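Local coordinates for protein arabinogalactan endo-1,4-beta-galactosidase (Ignisphaera aggregans, PDB 7OSK) that probably hydrolyses internal beta-1,4-galactosidic links of galactans, the present chain being the calcium-containing glycosyl hydrolase family 53 catalytic domain of a longer protein, at residues Glu76-Asp81 and Lys125-Gly130; Gln147-Ala152 and Leu197-Ser202; Asp272-Val277 and Ile335-Glu340; Ala322-Gln327 and Ala384-Lys389. All blocks are in the same frame, centred on the assembly; numbering follows the deposited sequence.

Contact 1 of 4, residues Glu76-Asp81 and Lys125-Gly130; sequences ERDLLD and KAKGFG
The salt bridge between K127 NZ and D78 OD2 is long, at 3.8 Å, although the lysine lies near two acids of the helix start at 78-81. The second acid makes no bond to the amine, D81 OD1 staying 4.3 Å from K127 NZ. The lysine chain runs extended as far as CE, and only the last torsion bends (chi4 60°), turning NZ towards D78, whose side chain comes from the opposite direction. At such a distance any pull from K127 on this carboxylate is probably modest, and D81 would add to the negative field that the amine feels. D78 divides its labour. While OD2 faces the lysine, OD1 accepts the backbone N-H of L80 from above the carboxylate plane, the N-cap bond that begins helix 79-85.

Under the lysine lies an apolar layer. L80 CB packs against K127 CD at 3.7 Å, and L80 CD2 stands over one face of the F129 ring, offset toward its rim. The far end of that ring, CZ, points to the carbonyl O of L80. F129 follows a Schellman motif that ends helix 114-126, with G128 as the C-prime residue taking the positive phi (92°).

The contact thus joins the start of one outer helix of the barrel to the end of the next. L80 also packs on F120 and A124 of helix 114-126 and on I91 of strand 90-95. K84 makes a cation-pi contact with F129, and G130, opening strand 130-135, pairs by backbone with N89 and I91.

Contact 2 of 4, residues Gln147-Ala152 and Leu197-Ser202; sequences QSKPKA and LWPDGS
K149 lays its side chain along the backbone of L197 and W198. CB brushes L197 CD2. CG comes to 3.6 Å from the carbonyl carbon of L197, and three successive carbons, CG, CD and CE, pass the same oxygen, the carbonyl O of W198, the turn being made at chi3 (-68°). At the tip, NZ forms a salt bridge with D200 OD1, 3.5 Å away and weak as a hydrogen bond; a stronger partner is the carbonyl O of A154. Beside the lysine, P150 CD packs on L197 CD2 at 3.8 Å.

Next to this, Q147 and W198 make a compact pair. W198 N donates to Q147 O at 3.0 Å, while Q147 CB sits squarely over the five-membered ring of W198, a CH-pi contact 3.6 Å from the centroid. The indole NE1 is taken by N194 O, and the Q147 amide nitrogen by N190 O. With a serine in place of W198, the surface under Q147 CB and CG would be missing, so the glutamine stem would probably be set free to shift and N194 O left without its indole N-H. One water joins Q147 OE1 to L197 N, and a second accepts from K149 N at 2.8 Å.

Both segments are loops following barrel strands, 130-135 and 185-188, on the face where TIM-barrel enzymes carry their active sites. W198 leads into a cis peptide at P199. Since neither segment has regular structure, their mutual fit seems to rest on one direct backbone bond, the ring face, the apolar packing of K149 and P150 on L197, and water, with the ion pair contributing less.

Contact 3 of 4, residues Asp272-Val277 and Ile335-Glu340; sequences DFRNLV and IAALYE
The guanidinium of R274 is met on one face by a methyl group and at its edge by an acid. A337 CB stands 3.6 Å above its plane, offset toward the rim, and E340 OE1 lies in that plane, forming a salt bridge to NH2 at 2.7 Å. The carboxylate is turned 50° from the guanidinium, and one oxygen only makes the approach. The second flat group, the F273 ring, has V277 CG2 of its own helix over one face; its edge is turned to A337 CB and the backbone N of L338. With CG anti to the backbone N (chi1 178°), F273 reaches inward so that CE2 comes to 4.1 Å from L338 CB. V277 and L338 cross at about a right angle, V277 CG2 touching L338 CD1 at 4.1 Å.

The helices carrying these groups, 270-283 and 324-342, are successive outer helices of the TIM barrel. They run nearly parallel here, at -27° with axes 9.4 Å apart. The close approach, CA to CA 6.3 Å for R274 and A337, is consistent with the small side chain of A337. L338 and F273 continue down onto V290 of strand 287-293.

R274 has a further ion pair, NE with E341 OE2, so its group serves two neighbouring glutamates. Were a methionine to stand at R274, E340 and E341 would probably be left as adjacent negative charges without their shared mate. The chemistry is layered: apolar packing towards the sheet, and at the outer rim an arginine whose charge is likely to offset both acids while its flat face continues the apolar layer over A337.

Contact 4 of 4, residues Ala322-Gln327 and Ala384-Lys389; sequences ASIQGQ and ALPSLK
S387 and Q327 share the one hydrogen bond between the two segments, with I324 packed beside it. S387 OG donates to Q327 OE1 at 2.7 Å, approaching at a C=O...donor angle of 149° and tilted 25° from the carbonyl plane. The serine oxygen sits between its own backbone N and carbonyl carbon (chi1 54°), which directs it at the helix. I324 splits its branches: CG2 lies 3.4 Å from S387 OG and 3.7 Å from P386 CG, while CD1 reaches L385 CD2 at 3.9 Å. L385 CD1 in turn lies near Q327 OE1.

I324 and Q327 project from the first turn of helix 324-342, the outer helix between the last two strands of the TIM barrel, onto segment 384-389, which lies in the loop after strand 346-352. S323 is the N-cap of that helix, its OG accepting from G326 N at 2.9 Å.

Further out, the other atom of the Q327 amide, NE2, is held by Y351 OH and A376 O. The extended chain, with CG anti to the backbone N, carries it there, and these bonds fix which way the amide is turned. L385 pairs by backbone with L377 and packs on W297; its side chain is about 9 Å from that of the calcium ligand E373 and about 14 Å from the ion itself.

In the fold
All four contacts belong to one eight-stranded TIM barrel. Contact 1 closes before contact 2 along the chain, whereas contacts 3 and 4 interleave and share helix 324-342, using its later part and its first turn respectively. Segment 384-389 of contact 4 touches helix 79-85, so a late segment packs against an early helix, near the side where the last strand pairs with the first; the nearest atoms of contacts 1 and 4 are about 7 Å apart, without touching. Contact 2 lies on the opposite side of the chain's centre from contacts 1 and 4, its centre about 38 Å from that of contact 4. Contacts 1 and 3 join successive outer helices, contact 2 successive loops.

Contact 1 of 4, residues Glu76-Asp81 and Lys125-Gly130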
loop_
_atom_site.group_PDB
_atom_site.type_symbol
_atom_site.label_atom_id
_atom_site.label_comp_id
_atom_site.label_asym_id
_atom_site.label_seq_id
_atom_site.Cartn_x
_atom_site.Cartn_y
_atom_site.Cartn_z
ATOM N N GLU A 76 -14.372 -21.457 -6.718
ATOM C CA GLU A 76 -14.719 -20.090 -6.338
ATOM C C GLU A 76 -14.870 -19.949 -4.828
ATOM O O GLU A 76 -15.605 -20.704 -4.191
ATOM C CB GLU A 76 -16.010 -19.648 -7.030
ATOM C CG GLU A 76 -16.416 -18.213 -6.714
ATOM C CD GLU A 76 -17.691 -17.789 -7.417
ATOM O OE1 GLU A 76 -18.194 -18.562 -8.260
ATOM O OE2 GLU A 76 -18.191 -16.683 -7.123
ATOM N N ARG A 77 -14.166 -18.971 -4.264
ATOM C CA ARG A 77 -14.187 -18.717 -2.825
ATOM C C ARG A 77 -14.265 -17.222 -2.537
ATOM O O ARG A 77 -14.093 -16.392 -3.432
ATOM C CB ARG A 77 -12.938 -19.291 -2.152
ATOM C CG ARG A 77 -12.719 -20.779 -2.361
ATOM C CD ARG A 77 -13.193 -21.597 -1.179
ATOM N NE ARG A 77 -12.546 -21.189 0.064
ATOM C CZ ARG A 77 -11.309 -21.529 0.416
ATOM N NH1 ARG A 77 -10.565 -22.283 -0.383
ATOM N NH2 ARG A 77 -10.813 -21.108 1.569
ATOM N N ASP A 78 -14.523 -16.885 -1.279
ATOM C CA ASP A 78 -14.411 -15.509 -0.820
ATOM C C ASP A 78 -12.937 -15.119 -0.851
ATOM O O ASP A 78 -12.096 -15.837 -0.312
ATOM C CB ASP A 78 -14.986 -15.360 0.589
ATOM C CG ASP A 78 -15.174 -13.910 1.001
ATOM O OD1 ASP A 78 -14.371 -13.049 0.578
ATOM O OD2 ASP A 78 -16.130 -13.633 1.759
ATOM N N LEU A 79 -12.629 -13.993 -1.487
ATOM C CA LEU A 79 -11.245 -13.549 -1.646
ATOM C C LEU A 79 -10.491 -13.517 -0.320
ATOM O O LEU A 79 -9.371 -14.015 -0.225
ATOM C CB LEU A 79 -11.206 -12.164 -2.296
ATOM C CG LEU A 79 -9.849 -11.454 -2.316
ATOM C CD1 LEU A 79 -8.814 -12.263 -3.083
ATOM C CD2 LEU A 79 -9.993 -10.069 -2.909
ATOM N N LEU A 80 -11.110 -12.930 0.699
ATOM C CA LEU A 80 -10.468 -12.797 2.000
ATOM C C LEU A 80 -10.169 -14.159 2.616
ATOM O O LEU A 80 -9.194 -14.314 3.349
ATOM C CB LEU A 80 -11.343 -11.971 2.946
ATOM C CG LEU A 80 -11.423 -10.472 2.651
ATOM C CD1 LEU A 80 -12.454 -9.814 3.552
ATOM C CD2 LEU A 80 -10.061 -9.806 2.819
ATOM N N ASP A 81 -11.006 -15.148 2.319
ATOM C CA ASP A 81 -10.762 -16.505 2.789
ATOM C C ASP A 81 -9.550 -17.098 2.077
ATOM O O ASP A 81 -8.759 -17.818 2.683
ATOM C CB ASP A 81 -11.991 -17.396 2.571
ATOM C CG ASP A 81 -13.133 -17.061 3.511
ATOM O OD1 ASP A 81 -12.865 -16.586 4.634
ATOM O OD2 ASP A 81 -14.301 -17.282 3.130
ATOM N N LYS A 125 -11.657 -7.045 8.868
ATOM C CA LYS A 125 -11.433 -6.999 10.307
ATOM C C LYS A 125 -12.339 -8.007 11.008
ATOM O O LYS A 125 -12.015 -8.508 12.083
ATOM C CB LYS A 125 -11.678 -5.591 10.852
ATOM C CG LYS A 125 -10.916 -5.295 12.141
ATOM C CD LYS A 125 -11.192 -3.892 12.666
ATOM C CE LYS A 125 -12.595 -3.775 13.247
ATOM N NZ LYS A 125 -12.882 -2.407 13.774
ATOM N N ALA A 126 -13.476 -8.299 10.386
ATOM C CA ALA A 126 -14.388 -9.311 10.902
ATOM C C ALA A 126 -13.792 -10.704 10.724
ATOM O O ALA A 126 -14.103 -11.624 11.483
ATOM C CB ALA A 126 -15.734 -9.214 10.207
ATOM N N LYS A 127 -12.936 -10.848 9.717
ATOM C CA LYS A 127 -12.285 -12.123 9.426
ATOM C C LYS A 127 -10.884 -12.201 10.045
ATOM O O LYS A 127 -10.067 -13.034 9.651
ATOM C CB LYS A 127 -12.216 -12.345 7.912
ATOM C CG LYS A 127 -13.527 -12.837 7.303
ATOM C CD LYS A 127 -13.416 -13.017 5.794
ATOM C CE LYS A 127 -14.457 -13.994 5.264
ATOM N NZ LYS A 127 -15.855 -13.560 5.528
ATOM N N GLY A 128 -10.614 -11.327 11.013
ATOM C CA GLY A 128 -9.389 -11.396 11.792
ATOM C C GLY A 128 -8.223 -10.579 11.261
ATOM O O GLY A 128 -7.203 -10.452 11.935
ATOM N N PHE A 129 -8.365 -10.023 10.061
ATOM C CA PHE A 129 -7.282 -9.264 9.438
ATOM C C PHE A 129 -6.985 -7.958 10.171
ATOM O O PHE A 129 -7.859 -7.386 10.829
ATOM C CB PHE A 129 -7.617 -8.941 7.979
ATOM C CG PHE A 129 -7.643 -10.139 7.073
ATOM C CD1 PHE A 129 -8.804 -10.874 6.907
ATOM C CD2 PHE A 129 -6.510 -10.515 6.372
ATOM C CE1 PHE A 129 -8.831 -11.970 6.064
ATOM C CE2 PHE A 129 -6.533 -11.610 5.529
ATOM C CZ PHE A 129 -7.694 -12.335 5.373
ATOM N N GLY A 130 -5.743 -7.497 10.049
ATOM C CA GLY A 130 -5.375 -6.152 10.451
ATOM C C GLY A 130 -5.581 -5.220 9.272
ATOM O O GLY A 130 -5.470 -5.648 8.123
#

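Contact 2 of 4, residues Gln147-Ala152 and Leu197-Ser202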
loop_
_atom_site.group_PDB
_atom_site.type_symbol
_atom_site.label_atom_id
_atom_site.label_comp_id
_atom_site.label_asym_id
_atom_site.label_seq_id
_atom_site.Cartn_x
_atom_site.Cartn_y
_atom_site.Cartn_z
ATOM N N GLN A 147 0.462 15.197 -6.385
ATOM C CA GLN A 147 -0.210 15.262 -5.091
ATOM C C GLN A 147 -1.344 16.278 -5.158
ATOM O O GLN A 147 -1.324 17.292 -4.461
ATOM C CB GLN A 147 0.775 15.638 -3.979
ATOM C CG GLN A 147 1.842 14.588 -3.691
ATOM C CD GLN A 147 1.344 13.456 -2.804
ATOM O OE1 GLN A 147 0.295 13.560 -2.167
ATOM N NE2 GLN A 147 2.101 12.366 -2.759
ATOM N N SER A 148 -2.329 16.001 -6.004
ATOM C CA SER A 148 -3.420 16.938 -6.238
ATOM C C SER A 148 -4.297 17.110 -5.005
ATOM O O SER A 148 -4.776 16.129 -4.430
ATOM C CB SER A 148 -4.282 16.474 -7.413
ATOM O OG SER A 148 -3.539 16.459 -8.618
ATOM N N LYS A 149 -4.503 18.358 -4.596
ATOM C CA LYS A 149 -5.489 18.654 -3.567
ATOM C C LYS A 149 -6.858 18.262 -4.104
ATOM O O LYS A 149 -7.145 18.507 -5.275
ATOM C CB LYS A 149 -5.469 20.136 -3.179
ATOM C CG LYS A 149 -4.163 20.598 -2.559
ATOM C CD LYS A 149 -4.254 22.022 -2.021
ATOM C CE LYS A 149 -4.408 23.051 -3.130
ATOM N NZ LYS A 149 -4.409 24.441 -2.593
ATOM N N PRO A 150 -7.703 17.641 -3.263
ATOM C CA PRO A 150 -9.053 17.292 -3.720
ATOM C C PRO A 150 -9.788 18.495 -4.315
ATOM O O PRO A 150 -9.461 19.633 -3.976
ATOM C CB PRO A 150 -9.735 16.795 -2.442
ATOM C CG PRO A 150 -8.617 16.269 -1.608
ATOM C CD PRO A 150 -7.439 17.150 -1.898
ATOM N N LYS A 151 -10.750 18.237 -5.198
ATOM C CA LYS A 151 -11.437 19.294 -5.937
ATOM C C LYS A 151 -12.018 20.377 -5.034
ATOM O O LYS A 151 -12.021 21.555 -5.394
ATOM C CB LYS A 151 -12.558 18.697 -6.790
ATOM C CG LYS A 151 -12.065 17.896 -7.985
ATOM C CD LYS A 151 -13.216 17.240 -8.731
ATOM C CE LYS A 151 -13.550 15.863 -8.183
ATOM N NZ LYS A 151 -14.124 15.866 -6.810
ATOM N N ALA A 152 -12.502 19.977 -3.862
ATOM C CA ALA A 152 -13.157 20.908 -2.949
ATOM C C ALA A 152 -12.157 21.621 -2.043
ATOM O O ALA A 152 -12.510 22.579 -1.356
ATOM C CB ALA A 152 -14.189 20.175 -2.113
ATOM N N LEU A 197 -0.609 17.446 -0.945
ATOM C CA LEU A 197 -1.500 18.597 -1.055
ATOM C C LEU A 197 -0.784 19.802 -1.664
ATOM O O LEU A 197 -0.714 20.867 -1.050
ATOM C CB LEU A 197 -2.069 18.962 0.320
ATOM C CG LEU A 197 -3.043 17.955 0.931
ATOM C CD1 LEU A 197 -3.321 18.310 2.380
ATOM C CD2 LEU A 197 -4.332 17.915 0.133
ATOM N N TRP A 198 -0.253 19.629 -2.872
ATOM C CA TRP A 198 0.519 20.681 -3.527
ATOM C C TRP A 198 -0.346 21.883 -3.904
ATOM O O TRP A 198 -1.527 21.727 -4.214
ATOM C CB TRP A 198 1.203 20.140 -4.782
ATOM C CG TRP A 198 2.271 19.131 -4.505
ATOM C CD1 TRP A 198 2.868 18.882 -3.308
ATOM C CD2 TRP A 198 2.867 18.234 -5.446
ATOM N NE1 TRP A 198 3.805 17.884 -3.443
ATOM C CE2 TRP A 198 3.821 17.469 -4.748
ATOM C CE3 TRP A 198 2.686 18.002 -6.812
ATOM C CZ2 TRP A 198 4.591 16.490 -5.367
ATOM C CZ3 TRP A 198 3.453 17.029 -7.425
ATOM C CH2 TRP A 198 4.392 16.286 -6.702
ATOM N N PRO A 199 0.240 23.094 -3.886
ATOM C CA PRO A 199 1.616 23.404 -3.479
ATOM C C PRO A 199 1.752 23.702 -1.983
ATOM O O PRO A 199 2.874 23.821 -1.493
ATOM C CB PRO A 199 1.942 24.645 -4.309
ATOM C CG PRO A 199 0.637 25.345 -4.440
ATOM C CD PRO A 199 -0.434 24.279 -4.448
ATOM N N ASP A 200 0.629 23.805 -1.275
ATOM C CA ASP A 200 0.626 24.256 0.119
ATOM C C ASP A 200 1.435 23.367 1.066
ATOM O O ASP A 200 1.951 23.843 2.080
ATOM C CB ASP A 200 -0.811 24.356 0.631
ATOM C CG ASP A 200 -1.567 25.522 0.021
ATOM O OD1 ASP A 200 -1.479 25.708 -1.214
ATOM O OD2 ASP A 200 -2.241 26.259 0.776
ATOM N N GLY A 201 1.529 22.081 0.741
ATOM C CA GLY A 201 2.314 21.143 1.525
ATOM C C GLY A 201 3.375 20.480 0.667
ATOM O O GLY A 201 3.599 19.271 0.757
ATOM N N SER A 202 4.037 21.279 -0.162
ATOM C CA SER A 202 4.951 20.757 -1.170
ATOM C C SER A 202 6.364 20.527 -0.653
ATOM O O SER A 202 7.324 20.662 -1.412
ATOM C CB SER A 202 5.005 21.713 -2.366
ATOM O OG SER A 202 5.978 21.302 -3.309
HETATM O O HOH W 1 -1.983 14.864 -1.718
HETATM O O HOH W 2 -3.649 20.202 -6.506
#

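Contact 3 of 4, residues Asp272-Val277 and Ile335-Glu340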
loop_
_atom_site.group_PDB
_atom_site.type_symbol
_atom_site.label_atom_id
_atom_site.label_comp_id
_atom_site.label_asym_id
_atom_site.label_seq_id
_atom_site.Cartn_x
_atom_site.Cartn_y
_atom_site.Cartn_z
ATOM N N ASP A 272 20.502 -2.763 -1.795
ATOM C CA ASP A 272 20.133 -1.363 -1.611
ATOM C C ASP A 272 19.014 -1.248 -0.579
ATOM O O ASP A 272 18.934 -0.264 0.159
ATOM C CB ASP A 272 19.698 -0.736 -2.937
ATOM C CG ASP A 272 20.812 -0.711 -3.967
ATOM O OD1 ASP A 272 21.988 -0.566 -3.573
ATOM O OD2 ASP A 272 20.512 -0.835 -5.172
ATOM N N PHE A 273 18.153 -2.260 -0.532
ATOM C CA PHE A 273 17.081 -2.302 0.452
ATOM C C PHE A 273 17.641 -2.610 1.837
ATOM O O PHE A 273 17.202 -2.038 2.831
ATOM C CB PHE A 273 16.027 -3.340 0.060
ATOM C CG PHE A 273 14.904 -3.470 1.053
ATOM C CD1 PHE A 273 13.901 -2.516 1.118
ATOM C CD2 PHE A 273 14.850 -4.548 1.923
ATOM C CE1 PHE A 273 12.869 -2.633 2.029
ATOM C CE2 PHE A 273 13.820 -4.671 2.837
ATOM C CZ PHE A 273 12.829 -3.712 2.890
ATOM N N ARG A 274 18.618 -3.510 1.893
ATOM C CA ARG A 274 19.260 -3.875 3.152
ATOM C C ARG A 274 19.937 -2.678 3.806
ATOM O O ARG A 274 19.869 -2.502 5.021
ATOM C CB ARG A 274 20.293 -4.980 2.928
ATOM C CG ARG A 274 19.777 -6.380 3.195
ATOM C CD ARG A 274 20.894 -7.407 3.104
ATOM N NE ARG A 274 20.556 -8.642 3.806
ATOM C CZ ARG A 274 19.871 -9.650 3.276
ATOM N NH1 ARG A 274 19.435 -9.589 2.023
ATOM N NH2 ARG A 274 19.618 -10.727 4.005
ATOM N N ASN A 275 20.594 -1.860 2.993
ATOM C CA ASN A 275 21.317 -0.701 3.500
ATOM C C ASN A 275 20.373 0.325 4.110
ATOM O O ASN A 275 20.714 0.981 5.094
ATOM C CB ASN A 275 22.139 -0.053 2.384
ATOM C CG ASN A 275 23.165 -0.998 1.792
ATOM O OD1 ASN A 275 23.762 -1.813 2.500
ATOM N ND2 ASN A 275 23.376 -0.896 0.486
ATOM N N LEU A 276 19.188 0.462 3.525
ATOM C CA LEU A 276 18.196 1.395 4.043
ATOM C C LEU A 276 17.692 0.948 5.408
ATOM O O LEU A 276 17.600 1.749 6.337
ATOM C CB LEU A 276 17.015 1.533 3.081
ATOM C CG LEU A 276 15.906 2.473 3.571
ATOM C CD1 LEU A 276 16.416 3.907 3.664
ATOM C CD2 LEU A 276 14.687 2.389 2.681
ATOM N N VAL A 277 17.357 -0.332 5.520
ATOM C CA VAL A 277 16.770 -0.862 6.742
ATOM C C VAL A 277 17.710 -0.668 7.929
ATOM O O VAL A 277 17.314 -0.102 8.948
ATOM C CB VAL A 277 16.419 -2.361 6.597
ATOM C CG1 VAL A 277 15.935 -2.939 7.927
ATOM C CG2 VAL A 277 15.355 -2.558 5.525
ATOM N N ILE A 335 11.018 -10.419 2.828
ATOM C CA ILE A 335 10.639 -10.683 4.213
ATOM C C ILE A 335 11.880 -11.026 5.028
ATOM O O ILE A 335 12.045 -10.564 6.158
ATOM C CB ILE A 335 9.609 -11.836 4.313
ATOM C CG1 ILE A 335 8.279 -11.405 3.682
ATOM C CG2 ILE A 335 9.404 -12.260 5.773
ATOM C CD1 ILE A 335 7.176 -12.458 3.723
ATOM N N ALA A 336 12.753 -11.840 4.445
ATOM C CA ALA A 336 13.986 -12.237 5.109
ATOM C C ALA A 336 14.906 -11.036 5.300
ATOM O O ALA A 336 15.408 -10.797 6.397
ATOM C CB ALA A 336 14.690 -13.322 4.312
ATOM N N ALA A 337 15.119 -10.284 4.225
ATOM C CA ALA A 337 15.986 -9.112 4.268
ATOM C C ALA A 337 15.496 -8.101 5.298
ATOM O O ALA A 337 16.290 -7.525 6.037
ATOM C CB ALA A 337 16.067 -8.466 2.896
ATOM N N LEU A 338 14.186 -7.890 5.345
ATOM C CA LEU A 338 13.610 -6.922 6.267
ATOM C C LEU A 338 13.800 -7.344 7.720
ATOM O O LEU A 338 14.155 -6.524 8.567
ATOM C CB LEU A 338 12.121 -6.725 5.973
ATOM C CG LEU A 338 11.377 -5.790 6.932
ATOM C CD1 LEU A 338 12.048 -4.424 7.005
ATOM C CD2 LEU A 338 9.922 -5.648 6.514
ATOM N N TYR A 339 13.565 -8.621 8.008
ATOM C CA TYR A 339 13.629 -9.113 9.380
ATOM C C TYR A 339 15.066 -9.290 9.858
ATOM O O TYR A 339 15.380 -9.000 11.013
ATOM C CB TYR A 339 12.875 -10.439 9.512
ATOM C CG TYR A 339 12.918 -11.012 10.911
ATOM C CD1 TYR A 339 12.510 -10.257 12.003
ATOM C CD2 TYR A 339 13.366 -12.308 11.141
ATOM C CE1 TYR A 339 12.549 -10.773 13.287
ATOM C CE2 TYR A 339 13.407 -12.833 12.422
ATOM C CZ TYR A 339 12.998 -12.061 13.491
ATOM O OH TYR A 339 13.037 -12.575 14.768
ATOM N N GLU A 340 15.932 -9.764 8.970
ATOM C CA GLU A 340 17.326 -10.023 9.321
ATOM C C GLU A 340 18.072 -8.736 9.665
ATOM O O GLU A 340 19.047 -8.757 10.418
ATOM C CB GLU A 340 18.031 -10.756 8.176
ATOM C CG GLU A 340 17.620 -12.217 8.049
ATOM C CD GLU A 340 18.122 -12.865 6.775
ATOM O OE1 GLU A 340 18.975 -12.259 6.094
ATOM O OE2 GLU A 340 17.660 -13.982 6.455
#

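Contact 4 of 4, residues Ala322-Gln327 and Ala384-Lys389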
loop_
_atom_site.group_PDB
_atom_site.type_symbol
_atom_site.label_atom_id
_atom_site.label_comp_id
_atom_site.label_asym_id
_atom_site.label_seq_id
_atom_site.Cartn_x
_atom_site.Cartn_y
_atom_site.Cartn_z
ATOM N N ALA A 322 11.027 -13.197 -14.179
ATOM C CA ALA A 322 9.578 -12.996 -14.175
ATOM C C ALA A 322 8.802 -14.306 -14.303
ATOM O O ALA A 322 8.163 -14.558 -15.321
ATOM C CB ALA A 322 9.180 -12.044 -15.294
ATOM N N SER A 323 8.869 -15.133 -13.265
ATOM C CA SER A 323 8.065 -16.351 -13.187
ATOM C C SER A 323 7.343 -16.393 -11.852
ATOM O O SER A 323 7.603 -15.572 -10.974
ATOM C CB SER A 323 8.931 -17.600 -13.348
ATOM O OG SER A 323 9.920 -17.662 -12.332
ATOM N N ILE A 324 6.448 -17.361 -11.691
ATOM C CA ILE A 324 5.729 -17.511 -10.437
ATOM C C ILE A 324 6.720 -17.828 -9.322
ATOM O O ILE A 324 6.584 -17.340 -8.202
ATOM C CB ILE A 324 4.654 -18.613 -10.527
ATOM C CG1 ILE A 324 3.697 -18.312 -11.688
ATOM C CG2 ILE A 324 3.901 -18.723 -9.205
ATOM C CD1 ILE A 324 2.555 -19.302 -11.847
ATOM N N GLN A 325 7.722 -18.642 -9.641
ATOM C CA GLN A 325 8.804 -18.938 -8.706
ATOM C C GLN A 325 9.636 -17.688 -8.430
ATOM O O GLN A 325 10.003 -17.413 -7.287
ATOM C CB GLN A 325 9.703 -20.049 -9.255
ATOM C CG GLN A 325 10.853 -20.442 -8.336
ATOM C CD GLN A 325 10.382 -21.155 -7.086
ATOM O OE1 GLN A 325 10.029 -22.334 -7.128
ATOM N NE2 GLN A 325 10.372 -20.443 -5.964
ATOM N N GLY A 326 9.940 -16.943 -9.488
ATOM C CA GLY A 326 10.751 -15.746 -9.370
ATOM C C GLY A 326 10.066 -14.684 -8.537
ATOM O O GLY A 326 10.722 -13.915 -7.833
ATOM N N GLN A 327 8.740 -14.640 -8.624
ATOM C CA GLN A 327 7.943 -13.724 -7.820
ATOM C C GLN A 327 8.020 -14.120 -6.351
ATOM O O GLN A 327 8.254 -13.285 -5.480
ATOM C CB GLN A 327 6.484 -13.721 -8.292
ATOM C CG GLN A 327 5.564 -12.801 -7.492
ATOM C CD GLN A 327 4.100 -12.957 -7.863
ATOM O OE1 GLN A 327 3.578 -14.070 -7.938
ATOM N NE2 GLN A 327 3.427 -11.835 -8.096
ATOM N N ALA A 384 -5.773 -18.313 -7.762
ATOM C CA ALA A 384 -4.626 -18.031 -6.909
ATOM C C ALA A 384 -3.360 -18.683 -7.450
ATOM O O ALA A 384 -3.320 -19.890 -7.682
ATOM C CB ALA A 384 -4.897 -18.507 -5.488
ATOM N N LEU A 385 -2.327 -17.872 -7.653
ATOM C CA LEU A 385 -1.028 -18.382 -8.061
ATOM C C LEU A 385 -0.409 -19.171 -6.913
ATOM O O LEU A 385 -0.638 -18.848 -5.749
ATOM C CB LEU A 385 -0.104 -17.238 -8.475
ATOM C CG LEU A 385 -0.576 -16.381 -9.651
ATOM C CD1 LEU A 385 0.331 -15.171 -9.828
ATOM C CD2 LEU A 385 -0.628 -17.200 -10.933
ATOM N N PRO A 386 0.382 -20.208 -7.231
ATOM C CA PRO A 386 1.007 -20.989 -6.158
ATOM C C PRO A 386 2.026 -20.187 -5.350
ATOM O O PRO A 386 2.532 -20.690 -4.348
ATOM C CB PRO A 386 1.685 -22.145 -6.905
ATOM C CG PRO A 386 1.842 -21.671 -8.307
ATOM C CD PRO A 386 0.693 -20.750 -8.567
ATOM N N SER A 387 2.317 -18.961 -5.779
ATOM C CA SER A 387 3.242 -18.091 -5.058
ATOM C C SER A 387 2.532 -17.294 -3.966
ATOM O O SER A 387 3.160 -16.526 -3.240
ATOM C CB SER A 387 3.946 -17.137 -6.029
ATOM O OG SER A 387 3.011 -16.413 -6.807
ATOM N N LEU A 388 1.222 -17.478 -3.853
ATOM C CA LEU A 388 0.446 -16.807 -2.817
ATOM C C LEU A 388 0.695 -17.463 -1.463
ATOM O O LEU A 388 0.383 -16.890 -0.423
ATOM C CB LEU A 388 -1.047 -16.838 -3.159
ATOM C CG LEU A 388 -2.003 -16.092 -2.223
ATOM C CD1 LEU A 388 -1.656 -14.613 -2.116
ATOM C CD2 LEU A 388 -3.433 -16.268 -2.696
ATOM N N LYS A 389 1.264 -18.666 -1.487
ATOM C CA LYS A 389 1.578 -19.400 -0.266
ATOM C C LYS A 389 2.885 -18.921 0.358
ATOM O O LYS A 389 3.351 -19.485 1.348
ATOM C CB LYS A 389 1.669 -20.901 -0.550
ATOM C CG LYS A 389 0.399 -21.516 -1.104
ATOM C CD LYS A 389 0.621 -22.976 -1.462
ATOM C CE LYS A 389 -0.639 -23.614 -2.019
ATOM N NZ LYS A 389 -0.401 -25.023 -2.439
#